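Local coordinates for histidine kinase (Synechocystis sp., PDB 5DFY), which senses light through the bilin-binding GAF domain described here and, as a whole protein, probably transfers phosphate from ATP to histidine in a two-component system, at residues V71-F76 / G164-Y169; P104-T109 / R144-R149; H122-V127 / L152-F157. All blocks are in the same frame, centred on the assembly; numbering follows the deposited sequence.

Contact 1: V71-F76 / G164-Y169. With CYC (phycocyanobilin), chain B.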
# COMPACT_ATOMS: atom_id res chain seq x y z
N VAL A 71 -19.13 -13.65 -6.34
CA VAL A 71 -18.14 -12.66 -5.91
C VAL A 71 -17.66 -11.93 -7.15
O VAL A 71 -17.41 -12.56 -8.19
CB VAL A 71 -16.97 -13.30 -5.19
CG1 VAL A 71 -15.90 -12.27 -4.84
CG2 VAL A 71 -17.45 -14.04 -3.95
N LEU A 72 -17.53 -10.61 -7.06
CA LEU A 72 -17.08 -9.80 -8.18
C LEU A 72 -15.94 -8.88 -7.77
O LEU A 72 -15.92 -8.33 -6.65
CB LEU A 72 -18.19 -8.95 -8.76
CG LEU A 72 -19.40 -9.69 -9.35
CD1 LEU A 72 -20.56 -8.75 -9.60
CD2 LEU A 72 -18.97 -10.39 -10.63
N VAL A 73 -15.00 -8.73 -8.69
CA VAL A 73 -13.93 -7.73 -8.59
C VAL A 73 -14.21 -6.65 -9.63
O VAL A 73 -14.33 -6.94 -10.82
CB VAL A 73 -12.55 -8.36 -8.83
CG1 VAL A 73 -11.45 -7.27 -8.72
CG2 VAL A 73 -12.28 -9.47 -7.83
N TYR A 74 -14.28 -5.40 -9.17
CA TYR A 74 -14.66 -4.24 -9.99
C TYR A 74 -13.56 -3.23 -9.88
O TYR A 74 -13.22 -2.82 -8.77
CB TYR A 74 -15.98 -3.67 -9.49
CG TYR A 74 -16.57 -2.46 -10.17
CD1 TYR A 74 -17.38 -2.60 -11.29
CD2 TYR A 74 -16.38 -1.18 -9.66
CE1 TYR A 74 -17.97 -1.51 -11.88
CE2 TYR A 74 -16.96 -0.07 -10.26
CZ TYR A 74 -17.76 -0.25 -11.36
OH TYR A 74 -18.35 0.83 -11.98
N ARG A 75 -12.99 -2.84 -11.01
CA ARG A 75 -11.83 -1.94 -11.04
C ARG A 75 -12.26 -0.58 -11.57
O ARG A 75 -12.87 -0.51 -12.63
CB ARG A 75 -10.74 -2.52 -11.93
CG ARG A 75 -9.48 -1.67 -11.97
CD ARG A 75 -8.46 -2.26 -12.91
NE ARG A 75 -8.99 -2.25 -14.26
CZ ARG A 75 -8.65 -3.10 -15.22
NH1 ARG A 75 -7.75 -4.04 -15.01
NH2 ARG A 75 -9.23 -2.99 -16.41
N PHE A 76 -11.93 0.48 -10.84
CA PHE A 76 -12.24 1.84 -11.29
C PHE A 76 -11.37 2.30 -12.45
O PHE A 76 -10.17 2.03 -12.53
CB PHE A 76 -12.09 2.81 -10.14
CG PHE A 76 -13.19 2.72 -9.11
CD1 PHE A 76 -14.51 3.03 -9.44
CD2 PHE A 76 -12.92 2.32 -7.81
CE1 PHE A 76 -15.51 2.95 -8.48
CE2 PHE A 76 -13.91 2.25 -6.85
CZ PHE A 76 -15.22 2.56 -7.19
N GLY A 164 -10.55 -0.17 -6.60
CA GLY A 164 -11.73 -0.91 -7.01
C GLY A 164 -12.54 -1.37 -5.81
O GLY A 164 -12.33 -0.92 -4.68
N LEU A 165 -13.45 -2.29 -6.09
CA LEU A 165 -14.37 -2.84 -5.11
C LEU A 165 -14.34 -4.36 -5.19
O LEU A 165 -14.13 -4.93 -6.26
CB LEU A 165 -15.81 -2.37 -5.35
CG LEU A 165 -16.04 -0.87 -5.47
CD1 LEU A 165 -17.50 -0.58 -5.81
CD2 LEU A 165 -15.67 -0.19 -4.20
N LEU A 166 -14.58 -4.98 -4.05
CA LEU A 166 -14.74 -6.44 -3.92
C LEU A 166 -16.13 -6.69 -3.35
O LEU A 166 -16.44 -6.23 -2.26
CB LEU A 166 -13.65 -7.01 -3.01
CG LEU A 166 -13.71 -8.52 -2.75
CD1 LEU A 166 -13.56 -9.32 -4.02
CD2 LEU A 166 -12.61 -8.90 -1.78
N GLY A 167 -16.98 -7.36 -4.13
CA GLY A 167 -18.35 -7.61 -3.72
C GLY A 167 -18.67 -9.07 -3.51
O GLY A 167 -18.22 -9.92 -4.27
N ALA A 168 -19.44 -9.35 -2.47
CA ALA A 168 -19.99 -10.66 -2.18
C ALA A 168 -21.52 -10.56 -2.24
O ALA A 168 -22.11 -9.63 -1.69
CB ALA A 168 -19.53 -11.14 -0.84
N TYR A 169 -22.16 -11.52 -2.92
CA TYR A 169 -23.58 -11.42 -3.27
C TYR A 169 -24.32 -12.69 -2.95
O TYR A 169 -23.81 -13.79 -3.15
CB TYR A 169 -23.74 -11.12 -4.77
CG TYR A 169 -22.93 -9.92 -5.18
CD1 TYR A 169 -23.42 -8.64 -5.00
CD2 TYR A 169 -21.65 -10.07 -5.69
CE1 TYR A 169 -22.66 -7.53 -5.35
CE2 TYR A 169 -20.89 -8.97 -6.05
CZ TYR A 169 -21.41 -7.71 -5.88
OH TYR A 169 -20.62 -6.63 -6.23
CHA CYC B . -25.19 3.67 -4.77
NA CYC B . -24.10 1.96 -6.29
C1A CYC B . -24.34 2.67 -5.03
C2A CYC B . -23.44 2.03 -4.01
C3A CYC B . -22.69 0.97 -4.64
C4A CYC B . -23.11 0.93 -6.05
CMA CYC B . -21.67 0.11 -3.94
CAA CYC B . -23.32 2.51 -2.57
CBA CYC B . -22.35 3.70 -2.71
CGA CYC B . -22.06 4.50 -1.45
O1A CYC B . -22.81 4.36 -0.45
O2A CYC B . -21.10 5.34 -1.39
CHB CYC B . -22.62 0.08 -7.18
NB CYC B . -22.39 -2.09 -5.94
C1B CYC B . -22.10 -1.13 -7.04
C2B CYC B . -21.18 -1.77 -7.98
C3B CYC B . -20.89 -3.06 -7.52
C4B CYC B . -21.64 -3.32 -6.27
CMB CYC B . -20.65 -1.09 -9.23
CAB CYC B . -19.97 -4.08 -8.18
CBB CYC B . -18.74 -4.31 -7.32
OB CYC B . -21.66 -4.31 -5.58
NC CYC B . -26.75 2.97 -9.99
C1C CYC B . -27.02 2.39 -11.04
C2C CYC B . -28.03 3.40 -12.00
C3C CYC B . -27.81 4.61 -11.56
C4C CYC B . -27.42 4.37 -10.01
CMC CYC B . -27.77 3.14 -13.53
CAC CYC B . -29.02 5.69 -11.68
CBC CYC B . -29.15 6.11 -13.12
OC CYC B . -26.66 1.28 -11.39
CHD CYC B . -27.56 5.26 -9.02
ND CYC B . -26.14 4.14 -7.18
C1D CYC B . -27.08 5.03 -7.62
C2D CYC B . -27.58 5.73 -6.56
C3D CYC B . -26.94 5.29 -5.44
C4D CYC B . -26.04 4.30 -5.84
CMD CYC B . -28.64 6.81 -6.68
CAD CYC B . -27.16 5.78 -4.03
CBD CYC B . -28.06 4.84 -3.27
CGD CYC B . -29.45 4.86 -3.87
O1D CYC B . -29.90 3.87 -4.52
O2D CYC B . -30.19 5.88 -3.75
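L72 with G167 and Y74 with L165 form the two antiparallel hydrogen-bonded pairs here, an example of a sheet that doubles as the floor of a chromophore pocket. Over these segments the strands run at 168° to each other. Each pair closes two backbone bonds; the shortest joins L165 N to Y74 O, at 2.7 Å.

Y74 shows how one side chain passes from sheet to ligand. Its CB lies 3.6 Å from CBB of phycocyanobilin, and CG is near the same atom. Because CG is anti to the backbone N (chi1 180°), the ring rises beside L165, the two side chains pointing the same way, with Y74 CD2 4.1 Å from L165 CD1. The methyl CMB of the bilin lies over one ring face, displaced toward the rim and 3.7 Å from Y74 CZ. F76 CE1 meets the ring edge in its plane, while the hydroxyl packs against the backbone oxygen of W106.

Y169 supplies one polar hold on the bilin: its OH donates to phycocyanobilin OB over 2.6 Å. L72 crosses it at about a right angle, CD1 coming 3.6 Å from Y169 CE2. A side chain on G167 would collide with that hydroxyl, and one on G164 with Y74 O; F76 CD2 instead rests 3.5 Å from G164 CA.

On the other face of the sheet, V71 CG1 and V73 CG2 both meet L166 CD1, the former at 3.9 Å. Helix 50-66 packs on V71 and V73 there, and L166 touches V156. Strand 82-89 flanks segment 71-76 and strand 150-158 flanks segment 164-169, placing the pair in the interior of the GAF sheet.

Contact 2: P104-T109 / R144-R149. With CYC (phycocyanobilin), chain B.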
# COMPACT_ATOMS: atom_id res chain seq x y z
N PRO A 104 -20.85 -7.55 -18.43
CA PRO A 104 -21.77 -6.45 -18.64
C PRO A 104 -21.28 -5.17 -17.98
O PRO A 104 -20.37 -5.23 -17.14
CB PRO A 104 -23.05 -6.92 -17.98
CG PRO A 104 -22.57 -7.84 -16.89
CD PRO A 104 -21.39 -8.54 -17.47
N LEU A 105 -21.87 -4.05 -18.37
CA LEU A 105 -21.57 -2.76 -17.76
C LEU A 105 -22.56 -2.46 -16.64
O LEU A 105 -23.75 -2.70 -16.76
CB LEU A 105 -21.63 -1.64 -18.80
CG LEU A 105 -20.66 -1.80 -19.95
CD1 LEU A 105 -20.95 -0.73 -20.97
CD2 LEU A 105 -19.21 -1.73 -19.46
N TRP A 106 -22.03 -1.92 -15.55
CA TRP A 106 -22.86 -1.40 -14.48
C TRP A 106 -22.49 0.07 -14.37
O TRP A 106 -21.46 0.43 -13.79
CB TRP A 106 -22.62 -2.18 -13.19
CG TRP A 106 -23.40 -1.76 -11.99
CD1 TRP A 106 -24.01 -0.55 -11.77
CD2 TRP A 106 -23.65 -2.55 -10.83
NE1 TRP A 106 -24.61 -0.55 -10.53
CE2 TRP A 106 -24.40 -1.76 -9.94
CE3 TRP A 106 -23.30 -3.85 -10.45
CZ2 TRP A 106 -24.82 -2.23 -8.70
CZ3 TRP A 106 -23.72 -4.32 -9.22
CH2 TRP A 106 -24.46 -3.52 -8.36
N GLN A 107 -23.24 0.87 -14.89
CA GLN A 107 -22.91 2.28 -15.03
C GLN A 107 -23.51 3.02 -13.87
O GLN A 107 -24.56 3.66 -13.99
CB GLN A 107 -23.44 2.82 -16.35
CG GLN A 107 -22.74 2.22 -17.54
CD GLN A 107 -23.31 2.71 -18.84
OE1 GLN A 107 -24.48 3.11 -18.91
NE2 GLN A 107 -22.50 2.69 -19.89
N ASP A 108 -22.81 3.02 -12.88
CA ASP A 108 -23.32 3.61 -11.68
C ASP A 108 -22.93 5.09 -11.59
O ASP A 108 -21.80 5.45 -11.25
CB ASP A 108 -22.82 2.87 -10.46
CG ASP A 108 -23.62 3.20 -9.26
OD1 ASP A 108 -23.45 4.33 -8.73
OD2 ASP A 108 -24.44 2.37 -8.85
N THR A 109 -23.90 5.93 -11.90
CA THR A 109 -23.66 7.37 -11.94
C THR A 109 -23.26 7.90 -10.56
O THR A 109 -22.50 8.85 -10.47
CB THR A 109 -24.91 8.10 -12.45
OG1 THR A 109 -26.05 7.69 -11.70
CG2 THR A 109 -25.16 7.74 -13.89
N ARG A 144 -31.33 -6.10 -9.49
CA ARG A 144 -32.17 -7.19 -9.98
C ARG A 144 -31.60 -7.84 -11.24
O ARG A 144 -31.60 -9.06 -11.38
CB ARG A 144 -33.58 -6.67 -10.25
CG ARG A 144 -34.31 -6.27 -9.02
CD ARG A 144 -35.56 -5.51 -9.41
NE ARG A 144 -36.47 -5.38 -8.28
CZ ARG A 144 -37.60 -4.71 -8.33
NH1 ARG A 144 -37.96 -4.09 -9.44
NH2 ARG A 144 -38.38 -4.64 -7.26
N ARG A 145 -31.11 -7.01 -12.16
CA ARG A 145 -30.55 -7.49 -13.41
C ARG A 145 -29.38 -8.45 -13.16
O ARG A 145 -29.21 -9.45 -13.87
CB ARG A 145 -30.10 -6.28 -14.25
CG ARG A 145 -29.31 -6.57 -15.49
CD ARG A 145 -28.86 -5.22 -16.10
NE ARG A 145 -27.78 -5.39 -17.07
CZ ARG A 145 -26.80 -4.51 -17.29
NH1 ARG A 145 -26.73 -3.38 -16.61
NH2 ARG A 145 -25.88 -4.79 -18.20
N PHE A 146 -28.59 -8.14 -12.14
CA PHE A 146 -27.44 -8.97 -11.80
C PHE A 146 -27.77 -10.03 -10.74
O PHE A 146 -26.88 -10.69 -10.21
CB PHE A 146 -26.30 -8.06 -11.35
CG PHE A 146 -25.80 -7.17 -12.47
CD1 PHE A 146 -25.62 -7.66 -13.75
CD2 PHE A 146 -25.53 -5.84 -12.23
CE1 PHE A 146 -25.18 -6.83 -14.77
CE2 PHE A 146 -25.10 -5.02 -13.25
CZ PHE A 146 -24.91 -5.51 -14.50
N GLU A 147 -29.05 -10.24 -10.49
CA GLU A 147 -29.54 -11.27 -9.57
C GLU A 147 -28.94 -11.10 -8.17
O GLU A 147 -28.57 -12.07 -7.51
CB GLU A 147 -29.28 -12.69 -10.12
CG GLU A 147 -30.21 -13.71 -9.50
CD GLU A 147 -30.16 -15.09 -10.14
OE1 GLU A 147 -29.21 -15.41 -10.90
OE2 GLU A 147 -31.09 -15.88 -9.89
N ILE A 148 -28.88 -9.86 -7.71
CA ILE A 148 -28.35 -9.53 -6.40
C ILE A 148 -29.52 -9.29 -5.44
O ILE A 148 -30.24 -8.31 -5.58
CB ILE A 148 -27.46 -8.28 -6.44
CG1 ILE A 148 -26.22 -8.55 -7.31
CG2 ILE A 148 -27.02 -7.94 -5.03
CD1 ILE A 148 -25.43 -7.30 -7.70
N ARG A 149 -29.71 -10.19 -4.48
CA ARG A 149 -30.73 -10.00 -3.46
C ARG A 149 -30.16 -9.38 -2.19
O ARG A 149 -30.86 -8.70 -1.45
CB ARG A 149 -31.38 -11.33 -3.11
CG ARG A 149 -32.51 -11.23 -2.08
CD ARG A 149 -33.70 -10.42 -2.60
NE ARG A 149 -34.71 -10.31 -1.56
CZ ARG A 149 -35.58 -11.27 -1.26
NH1 ARG A 149 -35.60 -12.41 -1.94
NH2 ARG A 149 -36.43 -11.09 -0.26
CHA CYC B . -25.19 3.67 -4.77
NA CYC B . -24.10 1.96 -6.29
C1A CYC B . -24.34 2.67 -5.03
C2A CYC B . -23.44 2.03 -4.01
C3A CYC B . -22.69 0.97 -4.64
C4A CYC B . -23.11 0.93 -6.05
CMA CYC B . -21.67 0.11 -3.94
CAA CYC B . -23.32 2.51 -2.57
CBA CYC B . -22.35 3.70 -2.71
CGA CYC B . -22.06 4.50 -1.45
O1A CYC B . -22.81 4.36 -0.45
O2A CYC B . -21.10 5.34 -1.39
CHB CYC B . -22.62 0.08 -7.18
NB CYC B . -22.39 -2.09 -5.94
C1B CYC B . -22.10 -1.13 -7.04
C2B CYC B . -21.18 -1.77 -7.98
C3B CYC B . -20.89 -3.06 -7.52
C4B CYC B . -21.64 -3.32 -6.27
CMB CYC B . -20.65 -1.09 -9.23
CAB CYC B . -19.97 -4.08 -8.18
CBB CYC B . -18.74 -4.31 -7.32
OB CYC B . -21.66 -4.31 -5.58
NC CYC B . -26.75 2.97 -9.99
C1C CYC B . -27.02 2.39 -11.04
C2C CYC B . -28.03 3.40 -12.00
C3C CYC B . -27.81 4.61 -11.56
C4C CYC B . -27.42 4.37 -10.01
CMC CYC B . -27.77 3.14 -13.53
CAC CYC B . -29.02 5.69 -11.68
CBC CYC B . -29.15 6.11 -13.12
OC CYC B . -26.66 1.28 -11.39
CHD CYC B . -27.56 5.26 -9.02
ND CYC B . -26.14 4.14 -7.18
C1D CYC B . -27.08 5.03 -7.62
C2D CYC B . -27.58 5.73 -6.56
C3D CYC B . -26.94 5.29 -5.44
C4D CYC B . -26.04 4.30 -5.84
CMD CYC B . -28.64 6.81 -6.68
CAD CYC B . -27.16 5.78 -4.03
CBD CYC B . -28.06 4.84 -3.27
CGD CYC B . -29.45 4.86 -3.87
O1D CYC B . -29.90 3.87 -4.52
O2D CYC B . -30.19 5.88 -3.75
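W106 is held between F146 and I148 on one side of its indole plane and phycocyanobilin on the other, a case of a protein aromatic covering one face of the terminal NB lactam ring. Its six-membered ring carbons CZ3 and CH2 run over that ring, CH2 lying 3.5 Å from bilin NB. CG stands anti to the backbone N (chi1 -180°), which carries the indole over the chromophore and lets NE1 make a weak bond to OC. Nearby, D108 OD2 accepts from two ring nitrogens of the bilin, NC of the other lactam at 2.6 Å and ND at 3.0 Å, the latter almost straight at 174°, with NA also close by.

Behind the indole, F146 leans obliquely, its ring plane 36° from that of W106 and its CD2 3.5 Å from W106 CE3. I148 CD1 supports W106 CZ3 at 3.8 Å. Replacing W106 by an alanine would probably leave that face of the NB ring without its cover, bilin OC without the weak NE1 bond, and a gap in front of F146 and I148.

Farther out, P104 CG packs 3.5 Å from F146 CE1. F146 CZ sits over the centre of the R145 guanidinium face, and R145 NH1 donates to L105 O (3.1 Å) while also bonding N142 OD1.

The helix 137-145 ends in a Schellman motif with E147 at C-prime, and D108 caps helix 109-113 through OD1 to L111 N. An aspartate hydrogen-bonded to the ring nitrogens and a tryptophan whose face lies against the terminal NB ring are as in red/green cyanobacteriochrome GAF domains.

Contact 3: H122-V127 / L152-F157; sequences HESLAV and LTVPVF. With CYC (phycocyanobilin), chain B.
H122 and F157 form an offset aromatic stack, centroids 3.8 Å apart and planes at 14°, an instance of a ring pair joining the loop before an edge strand to its neighbour. H122 CE1 lies above the centre of the F157 ring, and H122 ND1 is 3.4 Å from F157 CE1. The far nitrogen of the histidine, NE2, has a weak hydrogen bond to E160 of the second subunit.

Backbone bonds come next: L125 and T153 are an antiparallel hydrogen-bonded pair, with L125 N to T153 O at 3.1 Å and T153 N to L125 O at 2.9 Å, both close to straight. They attach the short strand 125-127 as an outermost strand of the five-stranded GAF sheet.

Van der Waals contacts fill in around them. A126 CB meets L152 CD1 at 3.9 Å, S124 CB sits 3.5 Å from V154 CG1, and P155 CD lies against E123 O. Helix 179-203 touches S124, A126, L152 and V154.

Chromophore contacts lie on the L125 and T153 face. T153 OG1, placed beside its own backbone N (chi1 -62°), donates to bilin OB at 2.9 Å, an oxygen that Y169 also binds, and L125 CD2 touches bilin CAA at 3.6 Å.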
# COMPACT_ATOMS: atom_id res chain seq x y z
N HIS A 122 -12.53 4.17 3.16
CA HIS A 122 -12.33 2.78 3.64
C HIS A 122 -13.59 2.17 4.25
O HIS A 122 -13.51 1.28 5.09
CB HIS A 122 -11.18 2.69 4.64
CG HIS A 122 -9.87 3.13 4.07
ND1 HIS A 122 -8.96 2.25 3.54
CD2 HIS A 122 -9.31 4.36 3.97
CE1 HIS A 122 -7.89 2.91 3.12
NE2 HIS A 122 -8.08 4.19 3.36
N GLU A 123 -14.76 2.66 3.84
CA GLU A 123 -16.02 2.18 4.38
C GLU A 123 -16.61 1.09 3.50
O GLU A 123 -16.38 1.08 2.29
CB GLU A 123 -17.05 3.30 4.48
CG GLU A 123 -16.72 4.35 5.50
CD GLU A 123 -17.73 5.51 5.47
OE1 GLU A 123 -18.92 5.25 5.19
OE2 GLU A 123 -17.32 6.67 5.68
N SER A 124 -17.42 0.23 4.09
CA SER A 124 -18.13 -0.76 3.29
C SER A 124 -19.64 -0.55 3.38
O SER A 124 -20.12 0.28 4.14
CB SER A 124 -17.73 -2.16 3.71
OG SER A 124 -17.94 -2.41 5.07
N LEU A 125 -20.37 -1.26 2.54
CA LEU A 125 -21.82 -1.25 2.56
C LEU A 125 -22.31 -2.70 2.54
O LEU A 125 -21.95 -3.48 1.63
CB LEU A 125 -22.40 -0.46 1.41
CG LEU A 125 -23.93 -0.46 1.30
CD1 LEU A 125 -24.57 0.09 2.57
CD2 LEU A 125 -24.38 0.34 0.09
N ALA A 126 -23.10 -3.04 3.54
CA ALA A 126 -23.72 -4.35 3.67
C ALA A 126 -25.23 -4.16 3.64
O ALA A 126 -25.79 -3.42 4.45
CB ALA A 126 -23.30 -5.03 4.96
N VAL A 127 -25.87 -4.85 2.72
CA VAL A 127 -27.32 -4.74 2.52
C VAL A 127 -27.90 -6.14 2.50
O VAL A 127 -27.54 -6.98 1.67
CB VAL A 127 -27.65 -4.00 1.22
CG1 VAL A 127 -29.13 -4.11 0.86
CG2 VAL A 127 -27.24 -2.54 1.34
N LEU A 152 -22.54 -7.43 0.03
CA LEU A 152 -21.56 -6.87 0.94
C LEU A 152 -20.40 -6.40 0.05
O LEU A 152 -19.73 -7.24 -0.57
CB LEU A 152 -21.12 -7.92 1.95
CG LEU A 152 -19.92 -7.62 2.85
CD1 LEU A 152 -19.97 -6.27 3.47
CD2 LEU A 152 -19.80 -8.71 3.88
N THR A 153 -20.18 -5.09 -0.05
CA THR A 153 -19.22 -4.57 -0.99
C THR A 153 -18.24 -3.68 -0.23
O THR A 153 -18.64 -2.79 0.51
CB THR A 153 -19.94 -3.83 -2.16
OG1 THR A 153 -20.76 -4.79 -2.85
CG2 THR A 153 -18.97 -3.22 -3.15
N VAL A 154 -16.95 -3.99 -0.39
CA VAL A 154 -15.87 -3.35 0.37
C VAL A 154 -14.84 -2.75 -0.58
O VAL A 154 -14.75 -3.13 -1.74
CB VAL A 154 -15.18 -4.33 1.33
CG1 VAL A 154 -16.17 -4.95 2.26
CG2 VAL A 154 -14.45 -5.42 0.57
N PRO A 155 -14.03 -1.79 -0.09
CA PRO A 155 -13.05 -1.16 -0.97
C PRO A 155 -11.75 -1.92 -1.10
O PRO A 155 -11.34 -2.57 -0.14
CB PRO A 155 -12.79 0.19 -0.27
CG PRO A 155 -13.11 -0.04 1.13
CD PRO A 155 -14.10 -1.16 1.24
N VAL A 156 -11.13 -1.84 -2.27
CA VAL A 156 -9.82 -2.40 -2.51
C VAL A 156 -8.84 -1.25 -2.72
O VAL A 156 -8.92 -0.56 -3.76
CB VAL A 156 -9.81 -3.32 -3.74
CG1 VAL A 156 -8.42 -3.90 -3.93
CG2 VAL A 156 -10.84 -4.43 -3.60
N PHE A 157 -7.94 -1.05 -1.76
CA PHE A 157 -6.89 -0.04 -1.87
C PHE A 157 -5.60 -0.68 -2.32
O PHE A 157 -5.18 -1.71 -1.78
CB PHE A 157 -6.67 0.69 -0.54
CG PHE A 157 -7.63 1.82 -0.33
CD1 PHE A 157 -8.92 1.57 0.07
CD2 PHE A 157 -7.24 3.13 -0.56
CE1 PHE A 157 -9.83 2.59 0.24
CE2 PHE A 157 -8.14 4.17 -0.39
CZ PHE A 157 -9.43 3.90 0.01
CHA CYC B . -25.19 3.67 -4.77
NA CYC B . -24.10 1.96 -6.29
C1A CYC B . -24.34 2.67 -5.03
C2A CYC B . -23.44 2.03 -4.01
C3A CYC B . -22.69 0.97 -4.64
C4A CYC B . -23.11 0.93 -6.05
CMA CYC B . -21.67 0.11 -3.94
CAA CYC B . -23.32 2.51 -2.57
CBA CYC B . -22.35 3.70 -2.71
CGA CYC B . -22.06 4.50 -1.45
O1A CYC B . -22.81 4.36 -0.45
O2A CYC B . -21.10 5.34 -1.39
CHB CYC B . -22.62 0.08 -7.18
NB CYC B . -22.39 -2.09 -5.94
C1B CYC B . -22.10 -1.13 -7.04
C2B CYC B . -21.18 -1.77 -7.98
C3B CYC B . -20.89 -3.06 -7.52
C4B CYC B . -21.64 -3.32 -6.27
CMB CYC B . -20.65 -1.09 -9.23
CAB CYC B . -19.97 -4.08 -8.18
CBB CYC B . -18.74 -4.31 -7.32
OB CYC B . -21.66 -4.31 -5.58
NC CYC B . -26.75 2.97 -9.99
C1C CYC B . -27.02 2.39 -11.04
C2C CYC B . -28.03 3.40 -12.00
C3C CYC B . -27.81 4.61 -11.56
C4C CYC B . -27.42 4.37 -10.01
CMC CYC B . -27.77 3.14 -13.53
CAC CYC B . -29.02 5.69 -11.68
CBC CYC B . -29.15 6.11 -13.12
OC CYC B . -26.66 1.28 -11.39
CHD CYC B . -27.56 5.26 -9.02
ND CYC B . -26.14 4.14 -7.18
C1D CYC B . -27.08 5.03 -7.62
C2D CYC B . -27.58 5.73 -6.56
C3D CYC B . -26.94 5.29 -5.44
C4D CYC B . -26.04 4.30 -5.84
CMD CYC B . -28.64 6.81 -6.68
CAD CYC B . -27.16 5.78 -4.03
CBD CYC B . -28.06 4.84 -3.27
CGD CYC B . -29.45 4.86 -3.87
O1D CYC B . -29.90 3.87 -4.52
O2D CYC B . -30.19 5.88 -3.75

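From the N terminus, segment 71-76 opens the widest loop, which closes only when strand 161-170 pairs with it in contact 1. Both other contacts lie within that span. Segment 104-109 comes first, then 122-127; 144-149 returns to close contact 2, and 152-157 to close contact 3, so these two loops cross. Contact 2 joins the loop preceding helix 109-113 to the end of helix 137-145. Contact 3 attaches the edge strand 125-127 to strand 150-158, which in turn lies beside strand 161-170, so contacts 1 and 3 share one sheet. Phycocyanobilin touches all three contacts, drawing sheet, loop and helix end around a single pocket.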